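Local coordinates for protein F-112 (Sulfolobus virus-like particle ssv1, PDB 2VQC) that is essential for virus function and, as a winged-helix protein, probably acts by binding DNA, at residues I41-P44 with S45-I49; G28-T31 with L32-L36; Y14-A17 with E18-Y21; V66-N70 with R71-F75. All blocks are in the same frame, centred on the assembly; numbering follows the deposited sequence.

Contact 1: I41-P44 with S45-I49; sequences ISVP and SAYNI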
# COMPACT_ATOMS: atom_id res chain seq x y z
N ILE A 41 13.28 -1.79 3.79
CA ILE A 41 13.14 -3.22 4.01
C ILE A 41 13.36 -3.98 2.70
O ILE A 41 13.57 -3.37 1.65
CB ILE A 41 11.73 -3.56 4.57
CG1 ILE A 41 10.64 -2.93 3.70
CG2 ILE A 41 11.62 -3.08 6.02
CD1 ILE A 41 9.25 -3.43 3.98
N SER A 42 13.31 -5.30 2.78
CA SER A 42 13.47 -6.16 1.60
C SER A 42 12.21 -6.18 0.72
O SER A 42 11.13 -5.78 1.14
CB SER A 42 13.82 -7.58 2.05
OG SER A 42 12.69 -8.20 2.63
N VAL A 43 12.37 -6.68 -0.50
CA VAL A 43 11.26 -6.80 -1.44
C VAL A 43 10.20 -7.79 -0.95
O VAL A 43 9.01 -7.47 -0.98
CB VAL A 43 11.77 -7.16 -2.87
CG1 VAL A 43 10.63 -7.63 -3.77
CG2 VAL A 43 12.48 -5.95 -3.49
N PRO A 44 10.61 -8.99 -0.49
CA PRO A 44 9.62 -9.92 0.06
C PRO A 44 8.80 -9.32 1.22
O PRO A 44 7.58 -9.52 1.27
CB PRO A 44 10.47 -11.10 0.54
CG PRO A 44 11.69 -11.04 -0.29
CD PRO A 44 11.96 -9.58 -0.48
N SER A 45 9.46 -8.60 2.13
CA SER A 45 8.78 -7.94 3.25
C SER A 45 7.79 -6.88 2.76
O SER A 45 6.69 -6.77 3.28
CB SER A 45 9.78 -7.27 4.19
OG SER A 45 10.61 -8.23 4.81
N ALA A 46 8.22 -6.10 1.78
CA ALA A 46 7.38 -5.05 1.20
C ALA A 46 6.14 -5.64 0.53
O ALA A 46 5.06 -5.03 0.61
CB ALA A 46 8.18 -4.23 0.20
N TYR A 47 6.28 -6.79 -0.12
CA TYR A 47 5.14 -7.49 -0.73
C TYR A 47 4.11 -7.96 0.31
O TYR A 47 2.91 -7.95 0.04
CB TYR A 47 5.59 -8.69 -1.59
CG TYR A 47 5.89 -8.35 -3.03
CD1 TYR A 47 4.91 -7.83 -3.88
CD2 TYR A 47 7.16 -8.56 -3.57
CE1 TYR A 47 5.18 -7.52 -5.21
CE2 TYR A 47 7.45 -8.26 -4.90
CZ TYR A 47 6.46 -7.74 -5.71
OH TYR A 47 6.75 -7.44 -7.02
N ASN A 48 4.58 -8.38 1.48
CA ASN A 48 3.67 -8.76 2.57
C ASN A 48 2.84 -7.57 3.02
O ASN A 48 1.65 -7.69 3.28
CB ASN A 48 4.43 -9.34 3.77
CG ASN A 48 5.08 -10.68 3.48
OD1 ASN A 48 4.56 -11.48 2.71
ND2 ASN A 48 6.22 -10.92 4.11
N ILE A 49 3.49 -6.41 3.11
CA ILE A 49 2.81 -5.17 3.49
C ILE A 49 1.84 -4.74 2.40
O ILE A 49 0.70 -4.36 2.69
CB ILE A 49 3.82 -4.03 3.80
CG1 ILE A 49 4.66 -4.38 5.03
CG2 ILE A 49 3.10 -2.70 4.01
CD1 ILE A 49 5.87 -3.48 5.26
O HOH W 1 6.58 -11.87 0.32

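Contact 2: G28-T31 with L32-L36; sequences GELT and LEDIL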
# COMPACT_ATOMS: atom_id res chain seq x y z
N GLY A 28 -1.50 10.61 -2.45
CA GLY A 28 -2.44 10.42 -3.57
C GLY A 28 -2.26 9.11 -4.32
O GLY A 28 -3.21 8.61 -4.92
N GLU A 29 -1.05 8.55 -4.29
CA GLU A 29 -0.72 7.37 -5.08
C GLU A 29 0.45 6.62 -4.43
O GLU A 29 1.37 7.25 -3.90
CB GLU A 29 -0.36 7.81 -6.51
CG GLU A 29 -0.71 6.80 -7.60
CD GLU A 29 -0.97 7.43 -8.97
OE1 GLU A 29 -0.92 8.67 -9.10
OE2 GLU A 29 -1.23 6.67 -9.94
N LEU A 30 0.40 5.29 -4.46
CA LEU A 30 1.47 4.45 -3.89
C LEU A 30 1.76 3.23 -4.76
O LEU A 30 0.86 2.64 -5.34
CB LEU A 30 1.11 3.94 -2.49
CG LEU A 30 1.13 4.89 -1.29
CD1 LEU A 30 0.75 4.10 -0.05
CD2 LEU A 30 2.48 5.55 -1.09
N THR A 31 3.05 2.87 -4.82
CA THR A 31 3.51 1.62 -5.42
C THR A 31 4.46 0.91 -4.44
O THR A 31 4.80 1.46 -3.40
CB THR A 31 4.25 1.87 -6.75
OG1 THR A 31 5.47 2.60 -6.51
CG2 THR A 31 3.37 2.64 -7.72
N LEU A 32 4.87 -0.30 -4.79
CA LEU A 32 5.76 -1.07 -3.92
C LEU A 32 7.03 -0.29 -3.57
O LEU A 32 7.50 -0.35 -2.44
CB LEU A 32 6.11 -2.43 -4.54
CG LEU A 32 6.79 -3.42 -3.58
CD1 LEU A 32 5.79 -4.02 -2.61
CD2 LEU A 32 7.51 -4.51 -4.35
N GLU A 33 7.55 0.47 -4.54
CA GLU A 33 8.75 1.29 -4.31
C GLU A 33 8.60 2.29 -3.16
O GLU A 33 9.58 2.57 -2.47
CB GLU A 33 9.15 2.06 -5.58
CG GLU A 33 9.65 1.18 -6.73
CD GLU A 33 8.54 0.71 -7.65
OE1 GLU A 33 7.37 0.66 -7.23
OE2 GLU A 33 8.84 0.37 -8.81
N ASP A 34 7.40 2.82 -2.98
CA ASP A 34 7.11 3.74 -1.87
C ASP A 34 7.17 3.04 -0.50
O ASP A 34 7.59 3.64 0.49
CB ASP A 34 5.73 4.39 -2.05
CG ASP A 34 5.67 5.31 -3.26
OD1 ASP A 34 6.51 6.22 -3.35
OD2 ASP A 34 4.79 5.12 -4.12
N ILE A 35 6.75 1.78 -0.46
CA ILE A 35 6.83 0.98 0.76
C ILE A 35 8.29 0.66 1.08
O ILE A 35 8.72 0.74 2.23
CB ILE A 35 6.02 -0.33 0.61
CG1 ILE A 35 4.53 -0.02 0.36
CG2 ILE A 35 6.20 -1.22 1.85
CD1 ILE A 35 3.67 -1.24 0.07
N LEU A 36 9.05 0.30 0.04
CA LEU A 36 10.48 0.02 0.17
C LEU A 36 11.27 1.24 0.66
O LEU A 36 12.17 1.10 1.48
CB LEU A 36 11.05 -0.47 -1.16
CG LEU A 36 10.67 -1.90 -1.55
CD1 LEU A 36 10.82 -2.14 -3.05
CD2 LEU A 36 11.51 -2.91 -0.78

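Contact 3: Y14-A17 with E18-Y21; sequences YKMA and EIMY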
# COMPACT_ATOMS: atom_id res chain seq x y z
N TYR A 14 0.02 -5.86 8.79
CA TYR A 14 -1.18 -5.04 8.83
C TYR A 14 -0.93 -3.67 9.46
O TYR A 14 -1.35 -2.66 8.91
CB TYR A 14 -2.32 -5.76 9.55
CG TYR A 14 -3.65 -5.09 9.36
CD1 TYR A 14 -4.42 -5.33 8.22
CD2 TYR A 14 -4.14 -4.19 10.31
CE1 TYR A 14 -5.64 -4.71 8.03
CE2 TYR A 14 -5.37 -3.56 10.13
CZ TYR A 14 -6.11 -3.82 8.99
OH TYR A 14 -7.33 -3.19 8.82
N LYS A 15 -0.25 -3.65 10.60
CA LYS A 15 0.12 -2.39 11.25
C LYS A 15 0.98 -1.51 10.34
O LYS A 15 0.82 -0.28 10.34
CB LYS A 15 0.87 -2.64 12.56
CG LYS A 15 0.02 -3.19 13.69
CD LYS A 15 0.87 -3.40 14.93
CE LYS A 15 0.09 -3.99 16.09
NZ LYS A 15 0.98 -4.26 17.25
N MSE A 16 1.86 -2.13 9.56
CA MSE A 16 2.71 -1.41 8.61
C MSE A 16 1.88 -0.84 7.48
O MSE A 16 2.16 0.27 7.00
CB MSE A 16 3.76 -2.35 7.99
CG MSE A 16 4.53 -3.22 8.95
SE MSE A 16 5.99 -2.33 9.82
CE MSE A 16 4.96 -1.25 11.10
N ALA A 17 0.89 -1.61 7.04
CA ALA A 17 0.01 -1.20 5.95
C ALA A 17 -0.86 -0.02 6.34
O ALA A 17 -1.16 0.83 5.51
CB ALA A 17 -0.84 -2.36 5.49
N GLU A 18 -1.27 0.03 7.61
CA GLU A 18 -2.03 1.17 8.14
C GLU A 18 -1.20 2.45 8.05
O GLU A 18 -1.73 3.52 7.76
CB GLU A 18 -2.46 0.93 9.60
CG GLU A 18 -3.59 -0.09 9.76
CD GLU A 18 -3.96 -0.35 11.21
OE1 GLU A 18 -3.05 -0.58 12.04
OE2 GLU A 18 -5.17 -0.35 11.53
N ILE A 19 0.11 2.33 8.28
CA ILE A 19 1.01 3.48 8.14
C ILE A 19 1.00 3.94 6.68
O ILE A 19 0.86 5.13 6.40
CB ILE A 19 2.44 3.17 8.61
CG1 ILE A 19 2.45 2.80 10.10
CG2 ILE A 19 3.38 4.36 8.37
CD1 ILE A 19 3.79 2.33 10.61
N MSE A 20 1.12 2.99 5.76
CA MSE A 20 1.12 3.31 4.34
C MSE A 20 -0.21 3.89 3.88
O MSE A 20 -0.23 4.74 3.00
CB MSE A 20 1.45 2.07 3.50
CG MSE A 20 2.84 1.47 3.72
SE MSE A 20 4.35 2.72 3.58
CE MSE A 20 4.18 3.45 5.33
N TYR A 21 -1.31 3.44 4.47
CA TYR A 21 -2.64 3.89 4.05
C TYR A 21 -2.83 5.39 4.28
O TYR A 21 -3.40 6.08 3.43
CB TYR A 21 -3.73 3.10 4.78
CG TYR A 21 -5.12 3.33 4.21
CD1 TYR A 21 -5.46 2.81 2.97
CD2 TYR A 21 -6.08 4.04 4.92
CE1 TYR A 21 -6.72 3.00 2.43
CE2 TYR A 21 -7.35 4.24 4.40
CZ TYR A 21 -7.67 3.71 3.15
OH TYR A 21 -8.91 3.88 2.60

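Contact 4: V66-N70 with R71-F75; sequences VQYKN and RKTTF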
# COMPACT_ATOMS: atom_id res chain seq x y z
N VAL A 66 -7.38 0.13 -5.97
CA VAL A 66 -6.22 -0.67 -6.35
C VAL A 66 -6.22 -0.78 -7.87
O VAL A 66 -7.08 -1.45 -8.45
CB VAL A 66 -6.26 -2.06 -5.71
CG1 VAL A 66 -5.02 -2.87 -6.09
CG2 VAL A 66 -6.38 -1.95 -4.19
N GLN A 67 -5.28 -0.10 -8.51
CA GLN A 67 -5.13 -0.15 -9.96
C GLN A 67 -4.12 -1.24 -10.32
O GLN A 67 -2.94 -0.97 -10.50
CB GLN A 67 -4.70 1.21 -10.51
CG GLN A 67 -5.73 2.30 -10.26
CD GLN A 67 -5.31 3.66 -10.78
OE1 GLN A 67 -4.14 3.88 -11.12
NE2 GLN A 67 -6.26 4.58 -10.85
N TYR A 68 -4.61 -2.48 -10.37
CA TYR A 68 -3.78 -3.60 -10.80
C TYR A 68 -3.66 -3.55 -12.31
O TYR A 68 -4.64 -3.76 -13.03
CB TYR A 68 -4.38 -4.94 -10.36
CG TYR A 68 -3.49 -6.13 -10.67
CD1 TYR A 68 -2.42 -6.45 -9.84
CD2 TYR A 68 -3.72 -6.92 -11.79
CE1 TYR A 68 -1.59 -7.54 -10.12
CE2 TYR A 68 -2.90 -8.01 -12.08
CZ TYR A 68 -1.84 -8.31 -11.24
OH TYR A 68 -1.02 -9.38 -11.52
N LYS A 69 -2.45 -3.26 -12.79
CA LYS A 69 -2.17 -3.20 -14.22
C LYS A 69 -0.91 -4.01 -14.52
O LYS A 69 -0.11 -4.29 -13.62
CB LYS A 69 -2.05 -1.74 -14.70
CG LYS A 69 -1.34 -0.79 -13.74
CD LYS A 69 -1.54 0.66 -14.13
CE LYS A 69 -0.99 1.60 -13.07
NZ LYS A 69 -1.39 3.02 -13.31
N ASN A 70 -0.76 -4.38 -15.79
CA ASN A 70 0.33 -5.27 -16.21
C ASN A 70 1.72 -4.73 -15.87
O ASN A 70 2.65 -5.51 -15.66
CB ASN A 70 0.22 -5.56 -17.72
CG ASN A 70 1.05 -6.76 -18.16
OD1 ASN A 70 1.16 -7.05 -19.36
ND2 ASN A 70 1.63 -7.48 -17.20
N ARG A 71 1.85 -3.41 -15.81
CA ARG A 71 3.10 -2.79 -15.37
C ARG A 71 3.34 -3.05 -13.88
O ARG A 71 4.37 -3.59 -13.51
CB ARG A 71 3.15 -1.28 -15.70
CG ARG A 71 1.98 -0.43 -15.21
CD ARG A 71 2.23 1.05 -15.43
NE ARG A 71 3.32 1.56 -14.60
CZ ARG A 71 3.67 2.84 -14.49
NH1 ARG A 71 3.01 3.79 -15.16
NH2 ARG A 71 4.68 3.19 -13.70
N LYS A 72 2.36 -2.70 -13.04
CA LYS A 72 2.50 -2.83 -11.59
C LYS A 72 1.23 -2.42 -10.84
O LYS A 72 0.43 -1.62 -11.32
CB LYS A 72 3.67 -1.98 -11.07
CG LYS A 72 3.49 -0.48 -11.28
CD LYS A 72 4.82 0.24 -11.46
CE LYS A 72 5.77 0.01 -10.31
NZ LYS A 72 6.98 0.85 -10.48
N THR A 73 1.07 -2.98 -9.64
CA THR A 73 -0.01 -2.60 -8.72
C THR A 73 0.22 -1.18 -8.22
O THR A 73 1.30 -0.84 -7.73
CB THR A 73 -0.09 -3.55 -7.51
OG1 THR A 73 -0.24 -4.90 -7.96
CG2 THR A 73 -1.25 -3.18 -6.59
N THR A 74 -0.82 -0.35 -8.33
CA THR A 74 -0.76 1.04 -7.89
C THR A 74 -2.00 1.38 -7.09
O THR A 74 -3.12 1.18 -7.56
CB THR A 74 -0.66 2.00 -9.10
OG1 THR A 74 0.38 1.57 -9.99
CG2 THR A 74 -0.37 3.43 -8.63
N PHE A 75 -1.81 1.88 -5.88
CA PHE A 75 -2.90 2.32 -5.03
C PHE A 75 -3.16 3.79 -5.30
O PHE A 75 -2.23 4.59 -5.37
CB PHE A 75 -2.55 2.09 -3.56
CG PHE A 75 -2.24 0.66 -3.24
CD1 PHE A 75 -3.24 -0.21 -2.86
CD2 PHE A 75 -0.94 0.18 -3.36
CE1 PHE A 75 -2.95 -1.55 -2.59
CE2 PHE A 75 -0.64 -1.15 -3.08
CZ PHE A 75 -1.66 -2.02 -2.70

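Contact 1: I41-P44 with S45-I49
Ser42 and Ser45 meet hydroxyl to hydroxyl, OG to OG at 3.0 Å, in a hydrogen bond that either serine could donate. Ser42 is the N-cap of helix 43-59. Its OG stands between the backbone N and the carbonyl carbon (chi1 72°), which turns it toward the first turn and the hydroxyl of Ser45. Its own carbonyl starts the helical pattern, accepting Ala46 N at Ser42 O over 3.0 Å, and the next bond joins Tyr47 N to Val43 O at 2.9 Å. Pro44 O takes two donors, the amide N of Asn48 and a water that also donates to Asn48 OD1, so the side chain of Asn48 is tied back to the first turn. Pro44 lies in that turn, where a backbone N-H would have no helical carbonyl four residues back as partner, so the missing N-H costs nothing.

Packing lies farther out. Val43 CG1 rests 3.4 Å from Tyr47 CE2, the two side chains running alongside each other on the exposed side. Ile41 CD1 reaches Ile49 CD1 at 3.6 Å and also approaches the methyl of Ala46, whose small size lets helix 32-39 come close through Leu32 and Leu36. With polar groups capping its start and Ala46 and Ile49 buried against neighbouring helices, this is an amphipathic third helix, by topology probably the recognition helix of the winged-helix domain.

Contact 2: G28-T31 with L32-L36
Thr31 and Asp34 are joined by two hydrogen bonds at the start of helix 32-39. Asp34 OD2 accepts the backbone N of Thr31 at 2.9 Å through its anti lone pair, in a bond bent little from straight (161°). In return Asp34 N donates to Thr31 O at 3.0 Å. The first bond is one half of a capping box, with Thr31 as N-cap and Asp34 three residues on. The threonine hydroxyl is used differently: OG1 donates to Glu33 OE1 at 2.8 Å, meeting the carboxylate from above its plane. The bend of the Glu33 chain at chi2 (89°) brings this oxygen back over the cap. Two carboxylates near the N-terminal end of a helix would probably be favoured by the helix dipole.

This cap makes the turn from strand 29-30 into the second helix of the winged-helix fold. On its inner side packing is close. Leu30 CD2 lies 3.6 Å from Asp34 CB, so the leucine crosses the aliphatic root of the aspartate. Leu30 and Ile35 both continue inward onto Met20 of helix 13-27, which accounts for their branched apolar side chains.

The outer side is looser. Glu29 is exposed and its side chain leads away from 32-36, lying instead against Thr74 of strand 73-77. Glu33 is exposed as well, yet its carboxylate is held at both oxygens, OE1 by the threonine hydroxyl and OE2 by a salt bridge with Lys72, the residue just before strand 73-77.

Contact 3: Y14-A17 with E18-Y21
Helix 13-27, the first helix of the winged-helix domain, brings Tyr14 and Glu18 together one turn apart. The backbone joins them through Glu18 N to Tyr14 O at 3.0 Å. The glutamate chain, extended beyond CG, crosses the tyrosine obliquely until Glu18 OE2 stands 3.5 Å from Tyr14 CE2, with ring and carboxylate planes 48° apart. This is a van der Waals contact on the outer side, where an exposed glutamate can keep its carboxylate near solvent while its CG and CD lie against the ring. Tyr14 CG is anti to the backbone N (chi1 -168°), and Tyr21, two turns on, takes nearly the same torsion, so both rings leave the helix in similar fashion and both touch Ile56 of helix 43-59.

On another face are two selenomethionines, introduced as labels for methionine. Met16 bends at chi2 and chi3, lying alongside Ile19 with its CE 3.8 Å from Ile19 CD1. Met20 is buried; its CG passes 3.6 Å from Met16 O, and its side chain reaches Gln38 and Phe39 of helix 32-39.

Among the other backbone bonds, Tyr21 N to Ala17 O is short at 2.8 Å, whereas Ile19 N to Lys15 O is weak at 3.4 Å. Ala17 is small enough to sit against Ile56 where helices 13-27 and 43-59 meet. Tyr21 OH is hydrogen-bonded to Glu63, and its ring meets Trp77 edge-to-face. An amphipathic helix of this kind, packed against two others, is typical of the three-helix core of helix-turn-helix domains.

Contact 4: V66-N70 with R71-F75
At the edge of the Tyr68 ring, near its plane, lies Thr73 OG1, 3.3 Å from Tyr68 CD1, while the Phe75 ring is met obliquely by a methyl of Val66, with CG2 and CE1 3.8 Å apart. Val66, Tyr68, Thr73 and Phe75 share one face of the hairpin. Val66 has CG1 anti to the backbone N (chi1 -178°), which splits its methyls between two neighbours: CG1 toward Thr73 CG2, and CG2 toward the ring. Beta-branched residues suit these extended strands.

Gln67 and Thr74 face the other way and form the antiparallel hydrogen-bonded pair. Gln67 N donates to Thr74 O at 2.7 Å, and Thr74 N returns the bond to Gln67 O at 3.1 Å.

Toward the tip, Lys69 and Arg71 run side by side, CG to CG at 3.6 Å, their aliphatic parts in contact and their charged ends on the same side. Lys69 CE then crosses to Thr74 OG1 at 3.4 Å. The two cationic ends, NZ of Lys69 and NH1 of Arg71, are 4.8 Å apart, a concentration of positive charge consistent with a wing that approaches the DNA backbone, as in other winged-helix proteins.

The hairpin supplies two of the three strands of the sheet: 73-77 in the middle, between 64-68 and 29-30, the latter bonded to it through Leu30 and Phe75. Phe75 and Val66 rest on helix 43-59 at Cys57, which is joined to Cys64 of strand 64-68 by a disulfide.

In the fold
Along the chain the order is contact 3, contact 2, contact 1, contact 4, passing through the helices and strands of one compact winged-helix domain. Contacts 1, 2 and 3 lie with their centres about 12 Å from one another and touch through the core, where helices 13-27, 32-39 and 43-59 pack together; between contacts 1 and 3, for example, Ile49 rests on Met16. Contacts 2 and 4, their centres about 11 Å apart, touch through a salt bridge and the pairing of strands 29-30 and 73-77. Contacts 3 and 4, about 18 Å apart between centres, occupy opposite sides of the chain's centre. The probable recognition helix and the wing thus belong to one shared framework.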